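Local coordinates for protein MIP07328p (Drosophila melanogaster, PDB 6FKK) that acts as a semaphorin, probably a chemorepellent axon guidance cue that binds semaphorin receptors through its extracellular region, present here as the sema and PSI domains, at residues K505-S510 with K517-S522; E202-V207 with D308-F313. One frame throughout, in Å; residues are numbered along the deposited sequence.

Interaction 1 (K505-S510 with K517-S522); sequences KNLATS and KTYLQS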
loop_
_atom_site.group_PDB
_atom_site.type_symbol
_atom_site.label_atom_id
_atom_site.label_comp_id
_atom_site.label_asym_id
_atom_site.label_seq_id
_atom_site.Cartn_x
_atom_site.Cartn_y
_atom_site.Cartn_z
ATOM N N LYS A 505 -4.660 30.502 -7.584
ATOM C CA LYS A 505 -5.223 30.286 -6.259
ATOM C C LYS A 505 -5.587 28.823 -6.035
ATOM O O LYS A 505 -5.924 28.093 -6.970
ATOM C CB LYS A 505 -6.464 31.160 -6.039
ATOM C CG LYS A 505 -6.157 32.640 -5.890
ATOM C CD LYS A 505 -7.416 33.449 -5.624
ATOM C CE LYS A 505 -7.091 34.921 -5.423
ATOM N NZ LYS A 505 -8.318 35.735 -5.201
ATOM N N ASN A 506 -5.518 28.413 -4.771
ATOM C CA ASN A 506 -5.900 27.074 -4.348
ATOM C C ASN A 506 -7.376 27.086 -3.967
ATOM O O ASN A 506 -7.791 27.864 -3.102
ATOM C CB ASN A 506 -5.030 26.626 -3.172
ATOM C CG ASN A 506 -5.297 25.194 -2.748
ATOM O OD1 ASN A 506 -6.434 24.810 -2.476
ATOM N ND2 ASN A 506 -4.237 24.395 -2.682
ATOM N N LEU A 507 -8.167 26.220 -4.605
ATOM C CA LEU A 507 -9.607 26.234 -4.377
ATOM C C LEU A 507 -9.998 25.639 -3.029
ATOM O O LEU A 507 -11.100 25.917 -2.544
ATOM C CB LEU A 507 -10.328 25.485 -5.498
ATOM C CG LEU A 507 -10.223 26.093 -6.896
ATOM C CD1 LEU A 507 -11.091 25.329 -7.877
ATOM C CD2 LEU A 507 -10.615 27.556 -6.866
ATOM N N ALA A 508 -9.132 24.835 -2.414
ATOM C CA ALA A 508 -9.474 24.203 -1.145
ATOM C C ALA A 508 -9.078 25.052 0.058
ATOM O O ALA A 508 -9.831 25.125 1.035
ATOM C CB ALA A 508 -8.817 22.825 -1.043
ATOM N N THR A 509 -7.911 25.695 0.007
ATOM C CA THR A 509 -7.399 26.478 1.127
ATOM C C THR A 509 -7.751 27.959 1.027
ATOM O O THR A 509 -8.262 28.537 1.990
ATOM C CB THR A 509 -5.876 26.316 1.230
ATOM O OG1 THR A 509 -5.253 26.781 0.025
ATOM C CG2 THR A 509 -5.505 24.856 1.457
ATOM N N SER A 510 -7.488 28.589 -0.118
ATOM C CA SER A 510 -7.740 30.018 -0.257
ATOM C C SER A 510 -9.235 30.310 -0.211
ATOM O O SER A 510 -10.054 29.534 -0.709
ATOM C CB SER A 510 -7.145 30.540 -1.562
ATOM O OG SER A 510 -5.758 30.265 -1.635
ATOM N N LYS A 517 -16.389 33.246 -10.249
ATOM C CA LYS A 517 -16.864 33.488 -11.608
ATOM C C LYS A 517 -15.762 34.033 -12.506
ATOM O O LYS A 517 -15.790 33.815 -13.722
ATOM C CB LYS A 517 -18.056 34.448 -11.588
ATOM C CG LYS A 517 -19.328 33.843 -11.017
ATOM C CD LYS A 517 -19.710 32.575 -11.768
ATOM C CE LYS A 517 -20.951 31.920 -11.178
ATOM N NZ LYS A 517 -22.163 32.778 -11.313
ATOM N N THR A 518 -14.786 34.733 -11.932
ATOM C CA THR A 518 -13.673 35.288 -12.688
ATOM C C THR A 518 -12.487 34.334 -12.781
ATOM O O THR A 518 -11.388 34.766 -13.146
ATOM C CB THR A 518 -13.223 36.615 -12.067
ATOM O OG1 THR A 518 -12.890 36.412 -10.687
ATOM C CG2 THR A 518 -14.329 37.655 -12.170
ATOM N N TYR A 519 -12.680 33.056 -12.469
ATOM C CA TYR A 519 -11.595 32.087 -12.452
ATOM C C TYR A 519 -11.576 31.283 -13.747
ATOM O O TYR A 519 -12.599 31.125 -14.418
ATOM C CB TYR A 519 -11.717 31.136 -11.256
ATOM C CG TYR A 519 -11.470 31.765 -9.896
ATOM C CD1 TYR A 519 -11.451 33.145 -9.729
ATOM C CD2 TYR A 519 -11.245 30.971 -8.779
ATOM C CE1 TYR A 519 -11.227 33.714 -8.488
ATOM C CE2 TYR A 519 -11.018 31.531 -7.535
ATOM C CZ TYR A 519 -11.009 32.903 -7.396
ATOM O OH TYR A 519 -10.781 33.464 -6.159
ATOM N N LEU A 520 -10.394 30.770 -14.089
ATOM C CA LEU A 520 -10.204 29.970 -15.291
ATOM C C LEU A 520 -9.522 28.656 -14.939
ATOM O O LEU A 520 -8.565 28.632 -14.159
ATOM C CB LEU A 520 -9.368 30.719 -16.338
ATOM C CG LEU A 520 -10.024 31.913 -17.033
ATOM C CD1 LEU A 520 -9.061 32.535 -18.031
ATOM C CD2 LEU A 520 -11.313 31.491 -17.721
ATOM N N GLN A 521 -10.021 27.567 -15.520
ATOM C CA GLN A 521 -9.416 26.253 -15.353
ATOM C C GLN A 521 -9.867 25.366 -16.504
ATOM O O GLN A 521 -11.026 25.427 -16.920
ATOM C CB GLN A 521 -9.795 25.616 -14.010
ATOM C CG GLN A 521 -9.126 24.274 -13.748
ATOM C CD GLN A 521 -9.518 23.675 -12.410
ATOM O OE1 GLN A 521 -10.616 23.144 -12.252
ATOM N NE2 GLN A 521 -8.616 23.760 -11.438
ATOM N N SER A 522 -8.947 24.548 -17.011
ATOM C CA SER A 522 -9.237 23.657 -18.135
ATOM C C SER A 522 -8.536 22.328 -17.875
ATOM O O SER A 522 -7.317 22.220 -18.039
ATOM C CB SER A 522 -8.793 24.272 -19.457
ATOM O OG SER A 522 -9.167 23.449 -20.546
#
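Tyr519 and Lys505 each set CG opposite the backbone carbonyl carbon (chi1 -69° and -71°), and Lys505 then runs extended beyond CG, which carries CD and CE across the phenol end at about a right angle. CD of Lys505 comes 3.4 Å from OH of Tyr519, at a slant to the ring, neither over its face nor at its edge. Lys505 NZ adds a weak hydrogen bond of 3.5 Å to Tyr519 OH. Both polar ends have stronger partners: Lys505 NZ forms a salt bridge with Asp498, and Tyr519 OH is hydrogen-bonded to ND1 of His512, whose ring also meets the tyrosine ring.

The apolar part lies along the ring edge, where Leu507 CD2 sits in plane, 4.0 Å from Tyr519 CD2; the leucine and tyrosine side chains run antiparallel past one another. Beyond Leu507 the backbone turns away, with Asn506 OD1 accepting from Ala508 N in the carbonyl plane at 2.7 Å and from Thr509 N above that plane at 3.0 Å, which defines an Asx turn within an Asx motif.

A leucine in place of Tyr519 would probably leave His512 without its hydroxyl partner and open a gap beside the Lys505 methylenes.

Strands 503-506 and 519-520 are the outer members of a three-stranded antiparallel sheet in the plexin-repeat (PSI) domain, and Leu507 and Tyr519 meet over the central strand 495-498, each touching Ala496.

Interaction 2 (E202-V207 with D308-F313); sequences ERNGYV and DILAAF
Tyr206 and Leu310 supply the apolar contact between the hairpin turn and the helix: CD2 of Tyr206 lies 4.0 Å from CD2 of Leu310, an oblique approach to the ring. Leu310 turns CG away from its own carbonyl carbon (chi1 -62°) and sends both methyl branches to the hairpin. CD2 goes to the tyrosine, while CD1 comes near the end of the Asn204 side chain, which crosses the leucine at about a right angle. With no hydrogen bond joining the two segments and only 122 Å² buried in total, this is a light van der Waals contact at the surface.

The backbone hydrogen bonds lie within each segment. Arg203 N donates to Tyr206 O at 3.0 Å, and Tyr206 N donates back to Arg203 O at 2.8 Å. This reciprocal pair closes a type I' turn that has Asn204 and Gly205 at its corners, both with positive phi. In 308-313, the one N-H of Ala312 is shared between Asp308 O at 3.3 Å and Ile309 O at 3.2 Å. Around the contact, Glu202 forms a salt bridge with Lys234, and Tyr206, Leu310 and Phe313 all touch Arg231 of strand 225-233, a neighbour common to both segments.

The arrangement is that of a beta hairpin with a two-residue type I' turn, here linking the antiparallel strands 196-203 and 206-214 of the sema beta-propeller, with one leucine of a short helix resting against its turn.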
loop_
_atom_site.group_PDB
_atom_site.type_symbol
_atom_site.label_atom_id
_atom_site.label_comp_id
_atom_site.label_asym_id
_atom_site.label_seq_id
_atom_site.Cartn_x
_atom_site.Cartn_y
_atom_site.Cartn_z
ATOM N N GLU A 202 -8.017 -3.583 7.152
ATOM C CA GLU A 202 -9.207 -4.091 7.820
ATOM C C GLU A 202 -10.452 -3.562 7.119
ATOM O O GLU A 202 -10.512 -2.386 6.746
ATOM C CB GLU A 202 -9.212 -3.671 9.293
ATOM C CG GLU A 202 -10.467 -4.058 10.061
ATOM C CD GLU A 202 -10.612 -3.295 11.366
ATOM O OE1 GLU A 202 -9.764 -2.419 11.642
ATOM O OE2 GLU A 202 -11.574 -3.569 12.115
ATOM N N ARG A 203 -11.446 -4.431 6.941
ATOM C CA ARG A 203 -12.661 -4.034 6.230
ATOM C C ARG A 203 -13.781 -5.022 6.519
ATOM O O ARG A 203 -13.637 -6.217 6.239
ATOM C CB ARG A 203 -12.403 -3.951 4.727
ATOM C CG ARG A 203 -13.624 -3.584 3.898
ATOM C CD ARG A 203 -13.945 -2.103 3.996
ATOM N NE ARG A 203 -14.991 -1.718 3.053
ATOM C CZ ARG A 203 -15.285 -0.462 2.737
ATOM N NH1 ARG A 203 -14.607 0.536 3.286
ATOM N NH2 ARG A 203 -16.254 -0.204 1.868
ATOM N N ASN A 204 -14.885 -4.519 7.079
ATOM C CA ASN A 204 -16.164 -5.233 7.145
ATOM C C ASN A 204 -16.026 -6.608 7.796
ATOM O O ASN A 204 -16.522 -7.617 7.289
ATOM C CB ASN A 204 -16.788 -5.353 5.752
ATOM C CG ASN A 204 -17.252 -4.020 5.202
ATOM O OD1 ASN A 204 -17.566 -3.100 5.956
ATOM N ND2 ASN A 204 -17.305 -3.911 3.879
ATOM N N GLY A 205 -15.355 -6.645 8.941
ATOM C CA GLY A 205 -15.177 -7.893 9.647
ATOM C C GLY A 205 -14.102 -8.798 9.090
ATOM O O GLY A 205 -13.860 -9.869 9.660
ATOM N N TYR A 206 -13.455 -8.409 7.995
ATOM C CA TYR A 206 -12.330 -9.140 7.435
ATOM C C TYR A 206 -11.039 -8.364 7.663
ATOM O O TYR A 206 -11.044 -7.177 8.007
ATOM C CB TYR A 206 -12.516 -9.389 5.931
ATOM C CG TYR A 206 -13.780 -10.125 5.555
ATOM C CD1 TYR A 206 -13.854 -11.508 5.649
ATOM C CD2 TYR A 206 -14.893 -9.438 5.086
ATOM C CE1 TYR A 206 -15.006 -12.187 5.299
ATOM C CE2 TYR A 206 -16.053 -10.109 4.734
ATOM C CZ TYR A 206 -16.103 -11.483 4.844
ATOM O OH TYR A 206 -17.249 -12.160 4.497
ATOM N N VAL A 207 -9.923 -9.058 7.469
ATOM C CA VAL A 207 -8.611 -8.437 7.347
ATOM C C VAL A 207 -8.039 -8.873 6.009
ATOM O O VAL A 207 -7.860 -10.073 5.765
ATOM C CB VAL A 207 -7.672 -8.817 8.502
ATOM C CG1 VAL A 207 -6.305 -8.191 8.290
ATOM C CG2 VAL A 207 -8.258 -8.366 9.828
ATOM N N ASP A 308 -15.600 -5.240 -5.321
ATOM C CA ASP A 308 -15.179 -6.253 -6.284
ATOM C C ASP A 308 -14.198 -7.244 -5.671
ATOM O O ASP A 308 -14.200 -8.423 -6.043
ATOM C CB ASP A 308 -14.553 -5.595 -7.515
ATOM C CG ASP A 308 -15.585 -4.955 -8.423
ATOM O OD1 ASP A 308 -16.759 -5.379 -8.380
ATOM O OD2 ASP A 308 -15.219 -4.030 -9.183
ATOM N N ILE A 309 -13.354 -6.787 -4.745
ATOM C CA ILE A 309 -12.444 -7.699 -4.058
ATOM C C ILE A 309 -13.232 -8.701 -3.228
ATOM O O ILE A 309 -13.014 -9.915 -3.312
ATOM C CB ILE A 309 -11.447 -6.912 -3.191
ATOM C CG1 ILE A 309 -10.580 -6.011 -4.069
ATOM C CG2 ILE A 309 -10.589 -7.864 -2.380
ATOM C CD1 ILE A 309 -9.588 -5.184 -3.291
ATOM N N LEU A 310 -14.171 -8.205 -2.421
ATOM C CA LEU A 310 -14.961 -9.091 -1.574
ATOM C C LEU A 310 -15.868 -9.995 -2.398
ATOM O O LEU A 310 -16.240 -11.083 -1.942
ATOM C CB LEU A 310 -15.783 -8.265 -0.584
ATOM C CG LEU A 310 -14.976 -7.417 0.401
ATOM C CD1 LEU A 310 -15.891 -6.556 1.254
ATOM C CD2 LEU A 310 -14.120 -8.313 1.276
ATOM N N ALA A 311 -16.230 -9.570 -3.610
ATOM C CA ALA A 311 -17.115 -10.380 -4.439
ATOM C C ALA A 311 -16.391 -11.575 -5.042
ATOM O O ALA A 311 -17.022 -12.597 -5.329
ATOM C CB ALA A 311 -17.731 -9.524 -5.547
ATOM N N ALA A 312 -15.074 -11.467 -5.242
ATOM C CA ALA A 312 -14.321 -12.571 -5.827
ATOM C C ALA A 312 -14.374 -13.813 -4.950
ATOM O O ALA A 312 -14.312 -14.938 -5.459
ATOM C CB ALA A 312 -12.870 -12.153 -6.067
ATOM N N PHE A 313 -14.495 -13.634 -3.638
ATOM C CA PHE A 313 -14.556 -14.748 -2.705
ATOM C C PHE A 313 -15.941 -15.370 -2.624
ATOM O O PHE A 313 -16.162 -16.264 -1.796
ATOM C CB PHE A 313 -14.095 -14.289 -1.322
ATOM C CG PHE A 313 -12.729 -13.669 -1.322
ATOM C CD1 PHE A 313 -11.596 -14.463 -1.300
ATOM C CD2 PHE A 313 -12.578 -12.294 -1.353
ATOM C CE1 PHE A 313 -10.335 -13.897 -1.303
ATOM C CE2 PHE A 313 -11.319 -11.721 -1.356
ATOM C CZ PHE A 313 -10.197 -12.525 -1.333
#

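In the fold
Interaction 1 is partly buried and lies in the PSI domain, whereas interaction 2 is a surface contact within the sema domain; their centres are 39 Å apart and their nearest atoms about 23 Å, so neither touches the other. They share no helix or strand. In 505-510 with 517-522, side chains from the two outer strands of one small sheet, and from the turn after one of them, meet across the middle strand, and a buried aromatic carries polar as well as apolar contacts. In 202-207 with 308-313, segments about a hundred residues apart join a hairpin to a helix through van der Waals contact, with no hydrogen bond between the segments. Interaction 1 is local in sequence and chemically mixed; interaction 2 is distant in sequence.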